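Local coordinates for ESX-1 secretion system protein eccD1 (PDB 4KV2) that is part of the ESX-1 type VII secretion system, which delivers virulence factors such as EsxA and EsxB to host cells during infection, at residues Arg7-Thr12 against Met16-Leu21; Val25-Tyr30 against Trp61-Pro66; Val37-Leu42 against Phe53-Gln58. All blocks are in the same frame, centred on the assembly; numbering follows the deposited sequence. Where two conformers were deposited one is given.

The three contacts build up one ubiquitin-like domain. Interaction 1 is the N-terminal hairpin, partly buried: its backbones pair through hydrogen bonds, with an apolar face turned to the core and a more polar one turned away. Interaction 2 lies fully in the core, where the turn leading into helix 31-41 meets strand 62-64 of the same sheet through sulfur and aromatic rings, with no hydrogen bond between the segments. Interaction 3 is partly buried at the end of helix 31-41, where a phenylalanine from the following loop covers the last turn. Leu21 and Ile10 of interaction 1 touch Phe63 of interaction 2, and Thr17 and Leu38 join interaction 1 to interaction 3.

Interaction 1 (Arg7-Thr12 against Met16-Leu21); sequences RVTILT and MTDLVL
Val8 and Leu19, and then Ile10 and Thr17, pair across an antiparallel beta hairpin, the first two strands of the beta-grasp fold that this domain shares with ubiquitin. The backbone bonds come in two reciprocal sets. Val8 N donates to Leu19 O, and Leu19 N returns a nearly straight bond to Val8 O at 2.8 Å (N-H...O angle 173°). Ile10 N donates to Thr17 O, and Thr17 N to Ile10 O. Thr9 and Asp18 form the non-hydrogen-bonded pair between these sets, where Thr9 CA makes a CA-H...O contact with Thr17 O.

Apolar contacts fill the face that carries Val8, Ile10, Thr17 and Leu19, which turns to helix 31-41: Ile10 and Thr17 touch Leu38, and Leu19 touches Thr34. With CG1 placed beside the backbone N (chi1 -55°), Ile10 presses this carbon against Leu19 CD1 at 3.5 Å, closer than usual van der Waals contact. Val8 CG2 is equally tight on Leu21 CD1 at 3.5 Å, the two side chains meeting at about a right angle.

Polar and mixed contacts belong to the other face, which carries Thr9, Leu11, Met16, Asp18 and Val20 among others. Thr9 and Asp18 run side by side, and Thr9 OG1 donates to Asp18 OD1 at 2.8 Å from well above the carboxylate plane (55° out of it). The methyl of the same threonine, CG2, rests 3.6 Å from Met16 CB, so both branches are engaged.

A single water closes the far end of the core-facing side, among residues that are buried. It donates to Ile10 O at 2.9 Å and is hydrogen-bonded to both threonine hydroxyls, Thr12 OG1 at 2.9 Å and Thr17 OG1 at 2.7 Å.

Interaction 2 (Val25-Tyr30 against Trp61-Pro66); sequences VPMETY and WAFARP
The ring of Tyr30, which meets Phe63 through CE1, has the carbonyl oxygen of Met27 over the centre of one face, 3.9 Å above the plane, and Val25 O in its plane at the edge. Toward Phe63 its approach is oblique: Tyr30 CE1 lies 3.8 Å from Phe63 CE2, and the two side chains cross at about a right angle. With CG set between the backbone N and the carbonyl carbon (chi1 60°), the Tyr30 ring folds back over its own turn and onto Met27 O, the same atom that accepts a hydrogen bond from Tyr30 N.

Met27 meets the neighbouring atoms of the Phe63 ring. Its SD comes to 3.7 Å from Phe63 CD2 and its CG to 3.8 Å from that same CD2 atom. This is a Met-aromatic contact of oblique geometry, the sulfur standing 4.9 Å from the centroid of the Phe63 ring and 65° off the ring normal. On Phe63, CD2 thus touches methionine and CZ tyrosine, with CE2 between the two.

The turn that presents both partners is held from within, as Pro26 O accepts from Thr29 N and from Thr29 OG1, both on the same face of the carbonyl plane. Tyr30 then takes the N-cap position of helix 31-41. Phe63 projects from strand 62-64 toward this helix, where Ile31 and Thr34, with Leu21 and Leu90, also touch it. On its outer side the turn packs against the second subunit, Tyr30 touching Val37 of that chain.

Because the segments share no hydrogen bond, sheet and helix start are joined here by dispersion and a weak sulfur-aromatic attraction among buried groups, an attachment that depends on shape rather than on directed bonds.

Interaction 3 (Val37-Leu42 against Phe53-Gln58); sequences VLSEVL and FDFTAQ
Phe55 turns CG to the side of its backbone N, opposite the carbonyl carbon (chi1 -73°), and this lays its ring flat against Ser39 on the last turns of helix 31-41. The serine torsion suits the fit: OG points directly opposite the backbone N (chi1 -179°) and passes alongside Phe55 CB at 3.7 Å, without covering the ring itself. Over the centre of that face stands Ser39 CA, 3.8 Å from the ring centroid and only 7° off the normal, a CH-pi contact, with Ser39 CB and Leu38 C beside it.

Two leucines one helical turn apart complete the seat. Leu38 CB reaches Phe55 CE1 at 3.8 Å, while Leu42 CD1 comes in near the ring plane and meets Phe55 CZ at 3.8 Å. Phe53 CE2 lies over the opposite face, offset toward the rim, so the ring is held between helix and loop. The loop is shaped by an Asx turn in which Thr56 N donates to Asp54 OD1.

Leu38 and Leu42 continue inward to Thr17 of the hairpin. With no hydrogen bond between the segments, CH-pi and apolar contacts hold the loop to the helix end, and a single aromatic ring carries the joint.

Interaction 1 (Arg7-Thr12 against Met16-Leu21)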
loop_
_atom_site.group_PDB
_atom_site.type_symbol
_atom_site.label_atom_id
_atom_site.label_comp_id
_atom_site.label_asym_id
_atom_site.label_seq_id
_atom_site.Cartn_x
_atom_site.Cartn_y
_atom_site.Cartn_z
ATOM N N ARG A 7 8.090 7.796 5.519
ATOM C CA ARG A 7 9.063 7.277 4.565
ATOM C C ARG A 7 9.910 6.226 5.245
ATOM O O ARG A 7 10.543 6.507 6.264
ATOM C CB ARG A 7 9.991 8.391 4.060
ATOM C CG ARG A 7 9.503 9.106 2.813
ATOM C CD ARG A 7 8.121 9.670 3.046
ATOM N NE ARG A 7 7.576 10.373 1.891
ATOM C CZ ARG A 7 6.395 10.962 1.921
ATOM N NH1 ARG A 7 5.689 10.921 3.047
ATOM N NH2 ARG A 7 5.925 11.570 0.858
ATOM N N VAL A 8 9.909 5.021 4.691
ATOM C CA VAL A 8 10.775 3.967 5.182
ATOM C C VAL A 8 11.553 3.388 4.023
ATOM O O VAL A 8 11.153 3.536 2.864
ATOM C CB VAL A 8 10.016 2.841 5.936
ATOM C CG1 VAL A 8 9.198 3.428 7.082
ATOM C CG2 VAL A 8 9.161 2.036 4.990
ATOM N N THR A 9 12.688 2.778 4.334
ATOM C CA THR A 9 13.480 2.099 3.334
ATOM C C THR A 9 13.520 0.635 3.769
ATOM O O THR A 9 13.901 0.338 4.897
ATOM C CB THR A 9 14.895 2.662 3.293
ATOM O OG1 THR A 9 14.873 4.051 2.902
ATOM C CG2 THR A 9 15.756 1.869 2.334
ATOM N N ILE A 10 13.136 -0.261 2.874
ATOM C CA ILE A 10 13.210 -1.687 3.122
ATOM C C ILE A 10 14.530 -2.241 2.600
ATOM O O ILE A 10 14.848 -2.078 1.413
ATOM C CB ILE A 10 12.072 -2.459 2.395
ATOM C CG1 ILE A 10 10.708 -1.895 2.786
ATOM C CG2 ILE A 10 12.171 -3.963 2.688
ATOM C CD1 ILE A 10 10.442 -1.808 4.283
ATOM N N LEU A 11 15.280 -2.891 3.478
ATOM C CA LEU A 11 16.492 -3.633 3.106
ATOM C C LEU A 11 16.174 -5.094 2.763
ATOM O O LEU A 11 15.657 -5.810 3.594
ATOM C CB LEU A 11 17.477 -3.611 4.279
ATOM C CG LEU A 11 18.878 -4.217 4.076
ATOM C CD1 LEU A 11 19.619 -3.575 2.898
ATOM C CD2 LEU A 11 19.655 -4.028 5.363
ATOM N N THR A 12 16.520 -5.524 1.558
ATOM C CA THR A 12 16.384 -6.900 1.111
ATOM C C THR A 12 17.762 -7.313 0.595
ATOM O O THR A 12 18.141 -6.998 -0.532
ATOM C CB THR A 12 15.328 -7.057 0.000
ATOM O OG1 THR A 12 14.095 -6.443 0.395
ATOM C CG2 THR A 12 15.056 -8.506 -0.264
ATOM N N MET A 16 18.173 -1.683 -1.276
ATOM C CA MET A 16 17.255 -0.846 -0.550
ATOM C C MET A 16 16.110 -0.436 -1.468
ATOM O O MET A 16 16.324 -0.113 -2.635
ATOM C CB MET A 16 17.972 0.389 -0.047
ATOM C CG MET A 16 18.963 0.101 1.063
ATOM S SD MET A 16 19.841 1.632 1.411
ATOM C CE MET A 16 20.819 1.017 2.783
ATOM N N THR A 17 14.910 -0.418 -0.915
ATOM C CA THR A 17 13.754 0.061 -1.621
ATOM C C THR A 17 12.988 1.085 -0.769
ATOM O O THR A 17 12.459 0.750 0.294
ATOM C CB THR A 17 12.818 -1.101 -2.012
ATOM O OG1 THR A 17 13.571 -2.117 -2.714
ATOM C CG2 THR A 17 11.718 -0.608 -2.898
ATOM N N ASP A 18 12.876 2.319 -1.260
ATOM C CA ASP A 18 12.170 3.352 -0.503
ATOM C C ASP A 18 10.677 3.208 -0.697
ATOM O O ASP A 18 10.224 3.100 -1.838
ATOM C CB ASP A 18 12.625 4.754 -0.905
ATOM C CG ASP A 18 14.060 5.051 -0.494
ATOM O OD1 ASP A 18 14.715 4.189 0.142
ATOM O OD2 ASP A 18 14.549 6.155 -0.829
ATOM N N LEU A 19 9.924 3.217 0.411
ATOM C CA LEU A 19 8.445 3.172 0.386
ATOM C C LEU A 19 7.845 4.342 1.154
ATOM O O LEU A 19 8.521 4.961 1.981
ATOM C CB LEU A 19 7.917 1.887 1.036
ATOM C CG LEU A 19 8.451 0.557 0.498
ATOM C CD1 LEU A 19 7.862 -0.554 1.358
ATOM C CD2 LEU A 19 8.082 0.370 -0.976
ATOM N N VAL A 20 6.580 4.616 0.881
ATOM C CA VAL A 20 5.773 5.568 1.658
ATOM C C VAL A 20 4.596 4.778 2.222
ATOM O O VAL A 20 3.779 4.285 1.459
ATOM C CB VAL A 20 5.247 6.713 0.790
ATOM C CG1 VAL A 20 4.432 7.701 1.621
ATOM C CG2 VAL A 20 6.393 7.436 0.089
ATOM N N LEU A 21 4.529 4.669 3.547
ATOM C CA LEU A 21 3.566 3.825 4.205
ATOM C C LEU A 21 2.689 4.657 5.118
ATOM O O LEU A 21 3.099 5.705 5.576
ATOM C CB LEU A 21 4.291 2.764 5.030
ATOM C CG LEU A 21 5.209 1.815 4.254
ATOM C CD1 LEU A 21 5.922 0.854 5.180
ATOM C CD2 LEU A 21 4.405 1.093 3.187
HETATM O O HOH W 1 14.308 -3.847 -0.801
#

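Interaction 2 (Val25-Tyr30 against Trp61-Pro66)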
loop_
_atom_site.group_PDB
_atom_site.type_symbol
_atom_site.label_atom_id
_atom_site.label_comp_id
_atom_site.label_asym_id
_atom_site.label_seq_id
_atom_site.Cartn_x
_atom_site.Cartn_y
_atom_site.Cartn_z
ATOM N N VAL A 25 -1.984 3.805 10.897
ATOM C CA VAL A 25 -2.810 2.625 10.724
ATOM C C VAL A 25 -1.980 1.412 11.134
ATOM O O VAL A 25 -0.779 1.366 10.862
ATOM C CB VAL A 25 -3.186 2.514 9.234
ATOM C CG1 VAL A 25 -3.933 1.237 8.921
ATOM C CG2 VAL A 25 -4.008 3.727 8.828
ATOM N N PRO A 26 -2.613 0.401 11.758
ATOM C CA PRO A 26 -1.848 -0.769 12.160
ATOM C C PRO A 26 -1.131 -1.431 10.987
ATOM O O PRO A 26 -1.665 -1.518 9.886
ATOM C CB PRO A 26 -2.913 -1.698 12.757
ATOM C CG PRO A 26 -3.909 -0.753 13.316
ATOM C CD PRO A 26 -3.991 0.332 12.277
ATOM N N MET A 27 0.088 -1.860 11.251
ATOM C CA MET A 27 0.910 -2.535 10.247
ATOM C C MET A 27 0.242 -3.759 9.607
ATOM O O MET A 27 0.378 -3.957 8.406
ATOM C CB MET A 27 2.252 -2.909 10.848
ATOM C CG MET A 27 3.244 -1.750 10.944
ATOM S SD MET A 27 4.764 -2.095 11.870
ATOM C CE MET A 27 4.323 -1.630 13.541
ATOM N N GLU A 28 -0.528 -4.519 10.376
ATOM C CA GLU A 28 -1.260 -5.692 9.842
ATOM C C GLU A 28 -2.217 -5.357 8.683
ATOM O O GLU A 28 -2.509 -6.218 7.867
ATOM C CB GLU A 28 -2.025 -6.451 10.960
ATOM C CG GLU A 28 -3.052 -5.638 11.721
ATOM C CD GLU A 28 -3.478 -6.247 13.055
ATOM O OE1 GLU A 28 -2.905 -7.278 13.493
ATOM O OE2 GLU A 28 -4.401 -5.670 13.683
ATOM N N THR A 29 -2.673 -4.102 8.614
ATOM C CA THR A 29 -3.669 -3.675 7.625
ATOM C C THR A 29 -3.074 -3.634 6.202
ATOM O O THR A 29 -3.787 -3.853 5.222
ATOM C CB THR A 29 -4.230 -2.269 7.977
ATOM O OG1 THR A 29 -4.594 -2.236 9.372
ATOM C CG2 THR A 29 -5.450 -1.951 7.136
ATOM N N TYR A 30 -1.771 -3.403 6.098
ATOM C CA TYR A 30 -1.135 -3.248 4.797
ATOM C C TYR A 30 0.098 -4.097 4.575
ATOM O O TYR A 30 0.664 -4.083 3.487
ATOM C CB TYR A 30 -0.795 -1.755 4.535
ATOM C CG TYR A 30 0.142 -1.155 5.562
ATOM C CD1 TYR A 30 1.528 -1.254 5.419
ATOM C CD2 TYR A 30 -0.360 -0.488 6.666
ATOM C CE1 TYR A 30 2.384 -0.711 6.360
ATOM C CE2 TYR A 30 0.486 0.082 7.612
ATOM C CZ TYR A 30 1.860 -0.028 7.448
ATOM O OH TYR A 30 2.691 0.515 8.395
ATOM N N TRP A 61 4.127 -12.543 8.158
ATOM C CA TRP A 61 5.060 -11.440 7.856
ATOM C C TRP A 61 4.923 -10.276 8.847
ATOM O O TRP A 61 3.831 -9.961 9.285
ATOM C CB TRP A 61 4.827 -10.902 6.451
ATOM C CG TRP A 61 5.294 -11.812 5.356
ATOM C CD1 TRP A 61 4.524 -12.580 4.559
ATOM C CD2 TRP A 61 6.645 -12.032 4.953
ATOM N NE1 TRP A 61 5.307 -13.273 3.659
ATOM C CE2 TRP A 61 6.620 -12.968 3.900
ATOM C CE3 TRP A 61 7.875 -11.533 5.384
ATOM C CZ2 TRP A 61 7.785 -13.400 3.244
ATOM C CZ3 TRP A 61 9.055 -11.973 4.733
ATOM C CH2 TRP A 61 8.986 -12.903 3.677
ATOM N N ALA A 62 6.045 -9.637 9.180
ATOM C CA ALA A 62 6.044 -8.418 10.010
ATOM C C ALA A 62 7.235 -7.587 9.584
ATOM O O ALA A 62 8.131 -8.083 8.888
ATOM C CB ALA A 62 6.120 -8.750 11.487
ATOM N N PHE A 63 7.209 -6.316 9.977
ATOM C CA PHE A 63 8.353 -5.429 9.812
ATOM C C PHE A 63 9.264 -5.563 11.025
ATOM O O PHE A 63 8.799 -5.852 12.140
ATOM C CB PHE A 63 7.923 -3.991 9.735
ATOM C CG PHE A 63 7.089 -3.667 8.529
ATOM C CD1 PHE A 63 7.685 -3.462 7.293
ATOM C CD2 PHE A 63 5.706 -3.557 8.625
ATOM C CE1 PHE A 63 6.920 -3.132 6.182
ATOM C CE2 PHE A 63 4.937 -3.235 7.506
ATOM C CZ PHE A 63 5.555 -3.014 6.284
ATOM N N ALA A 64 10.551 -5.373 10.794
ATOM C CA ALA A 64 11.523 -5.379 11.867
ATOM C C ALA A 64 12.641 -4.423 11.537
ATOM O O ALA A 64 13.044 -4.270 10.374
ATOM C CB ALA A 64 12.086 -6.775 12.077
ATOM N N ARG A 65 13.161 -3.767 12.556
ATOM C CA ARG A 65 14.420 -3.064 12.394
ATOM C C ARG A 65 15.508 -4.114 12.157
ATOM O O ARG A 65 15.413 -5.207 12.698
ATOM C CB ARG A 65 14.715 -2.218 13.618
ATOM C CG ARG A 65 13.856 -0.968 13.638
ATOM C CD ARG A 65 14.306 -0.029 14.730
ATOM N NE ARG A 65 13.436 1.121 14.892
ATOM C CZ ARG A 65 12.375 1.193 15.693
ATOM N NH1 ARG A 65 11.997 0.160 16.444
ATOM N NH2 ARG A 65 11.696 2.341 15.755
ATOM N N PRO A 66 16.516 -3.811 11.318
ATOM C CA PRO A 66 17.447 -4.892 10.950
ATOM C C PRO A 66 18.060 -5.642 12.121
ATOM O O PRO A 66 18.660 -5.029 13.002
ATOM C CB PRO A 66 18.535 -4.159 10.152
ATOM C CG PRO A 66 17.845 -2.966 9.576
ATOM C CD PRO A 66 16.860 -2.550 10.630
#

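Interaction 3 (Val37-Leu42 against Phe53-Gln58)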
loop_
_atom_site.group_PDB
_atom_site.type_symbol
_atom_site.label_atom_id
_atom_site.label_comp_id
_atom_site.label_asym_id
_atom_site.label_seq_id
_atom_site.Cartn_x
_atom_site.Cartn_y
_atom_site.Cartn_z
ATOM N N VAL A 37 3.779 -6.268 -3.326
ATOM C CA VAL A 37 4.352 -5.195 -4.161
ATOM C C VAL A 37 5.867 -5.347 -4.276
ATOM O O VAL A 37 6.418 -5.290 -5.394
ATOM C CB VAL A 37 3.968 -3.803 -3.596
ATOM C CG1 VAL A 37 4.791 -2.701 -4.250
ATOM C CG2 VAL A 37 2.479 -3.571 -3.780
ATOM N N LEU A 38 6.544 -5.569 -3.140
ATOM C CA LEU A 38 8.010 -5.661 -3.142
ATOM C C LEU A 38 8.455 -6.878 -3.946
ATOM O O LEU A 38 9.422 -6.804 -4.708
ATOM C CB LEU A 38 8.570 -5.738 -1.736
ATOM C CG LEU A 38 8.553 -4.428 -0.967
ATOM C CD1 LEU A 38 8.750 -4.720 0.501
ATOM C CD2 LEU A 38 9.670 -3.540 -1.478
ATOM N N SER A 39 7.695 -7.978 -3.823
ATOM C CA SER A 39 7.969 -9.160 -4.636
ATOM C C SER A 39 7.952 -8.825 -6.141
ATOM O O SER A 39 8.783 -9.327 -6.899
ATOM C CB SER A 39 6.961 -10.299 -4.331
ATOM O OG SER A 39 7.259 -11.468 -5.109
ATOM N N GLU A 40 7.004 -7.999 -6.582
ATOM C CA GLU A 40 6.903 -7.633 -8.009
ATOM C C GLU A 40 8.060 -6.703 -8.366
ATOM O O GLU A 40 8.752 -6.881 -9.389
ATOM C CB GLU A 40 5.576 -6.922 -8.304
ATOM C CG GLU A 40 4.330 -7.749 -8.034
ATOM C CD GLU A 40 3.794 -8.470 -9.256
ATOM O OE1 GLU A 40 4.274 -8.217 -10.379
ATOM O OE2 GLU A 40 2.849 -9.272 -9.085
ATOM N N VAL A 41 8.286 -5.717 -7.503
ATOM C CA VAL A 41 9.341 -4.715 -7.743
ATOM C C VAL A 41 10.688 -5.399 -7.907
ATOM O O VAL A 41 11.457 -5.025 -8.775
ATOM C CB VAL A 41 9.398 -3.653 -6.616
ATOM C CG1 VAL A 41 10.638 -2.779 -6.725
ATOM C CG2 VAL A 41 8.182 -2.758 -6.672
ATOM N N LEU A 42 10.963 -6.413 -7.087
ATOM C CA LEU A 42 12.271 -7.052 -7.066
ATOM C C LEU A 42 12.296 -8.390 -7.797
ATOM O O LEU A 42 13.232 -9.181 -7.611
ATOM C CB LEU A 42 12.734 -7.235 -5.627
ATOM C CG LEU A 42 12.894 -5.965 -4.798
ATOM C CD1 LEU A 42 13.174 -6.328 -3.349
ATOM C CD2 LEU A 42 13.990 -5.057 -5.322
ATOM N N PHE A 53 16.772 -13.712 -0.189
ATOM C CA PHE A 53 15.487 -13.361 0.432
ATOM C C PHE A 53 14.341 -14.079 -0.271
ATOM O O PHE A 53 14.252 -14.074 -1.491
ATOM C CB PHE A 53 15.242 -11.846 0.418
ATOM C CG PHE A 53 14.038 -11.434 1.216
ATOM C CD1 PHE A 53 14.157 -11.135 2.554
ATOM C CD2 PHE A 53 12.773 -11.428 0.642
ATOM C CE1 PHE A 53 13.047 -10.783 3.310
ATOM C CE2 PHE A 53 11.653 -11.079 1.392
ATOM C CZ PHE A 53 11.791 -10.766 2.729
ATOM N N ASP A 54 13.459 -14.694 0.503
ATOM C CA ASP A 54 12.363 -15.473 -0.063
ATOM C C ASP A 54 11.027 -14.796 0.220
ATOM O O ASP A 54 10.536 -14.848 1.332
ATOM C CB ASP A 54 12.394 -16.883 0.528
ATOM C CG ASP A 54 11.383 -17.826 -0.107
ATOM O OD1 ASP A 54 10.650 -17.420 -1.054
ATOM O OD2 ASP A 54 11.353 -19.003 0.340
ATOM N N PHE A 55 10.453 -14.168 -0.801
ATOM C CA PHE A 55 9.096 -13.585 -0.724
ATOM C C PHE A 55 7.980 -14.633 -0.621
ATOM O O PHE A 55 6.839 -14.292 -0.290
ATOM C CB PHE A 55 8.841 -12.696 -1.946
ATOM C CG PHE A 55 9.593 -11.428 -1.901
ATOM C CD1 PHE A 55 9.200 -10.418 -1.031
ATOM C CD2 PHE A 55 10.719 -11.235 -2.693
ATOM C CE1 PHE A 55 9.913 -9.246 -0.943
ATOM C CE2 PHE A 55 11.434 -10.051 -2.618
ATOM C CZ PHE A 55 11.027 -9.057 -1.747
ATOM N N THR A 56 8.308 -15.894 -0.917
ATOM C CA THR A 56 7.342 -16.997 -0.893
ATOM C C THR A 56 7.445 -17.807 0.403
ATOM O O THR A 56 6.855 -18.868 0.533
ATOM C CB THR A 56 7.483 -17.929 -2.134
ATOM O OG1 THR A 56 8.766 -18.558 -2.160
ATOM C CG2 THR A 56 7.305 -17.161 -3.421
ATOM N N ALA A 57 8.186 -17.289 1.371
ATOM C CA ALA A 57 8.274 -17.894 2.696
ATOM C C ALA A 57 6.892 -18.012 3.338
ATOM O O ALA A 57 6.071 -17.107 3.222
ATOM C CB ALA A 57 9.188 -17.066 3.594
ATOM N N GLN A 58 6.646 -19.122 4.029
ATOM C CA GLN A 58 5.380 -19.302 4.722
ATOM C C GLN A 58 5.455 -18.636 6.072
ATOM O O GLN A 58 6.522 -18.264 6.515
ATOM C CB GLN A 58 5.064 -20.788 4.873
ATOM C CG GLN A 58 4.995 -21.512 3.546
ATOM C CD GLN A 58 4.782 -22.998 3.721
ATOM O OE1 GLN A 58 5.723 -23.777 3.723
ATOM N NE2 GLN A 58 3.537 -23.390 3.893
#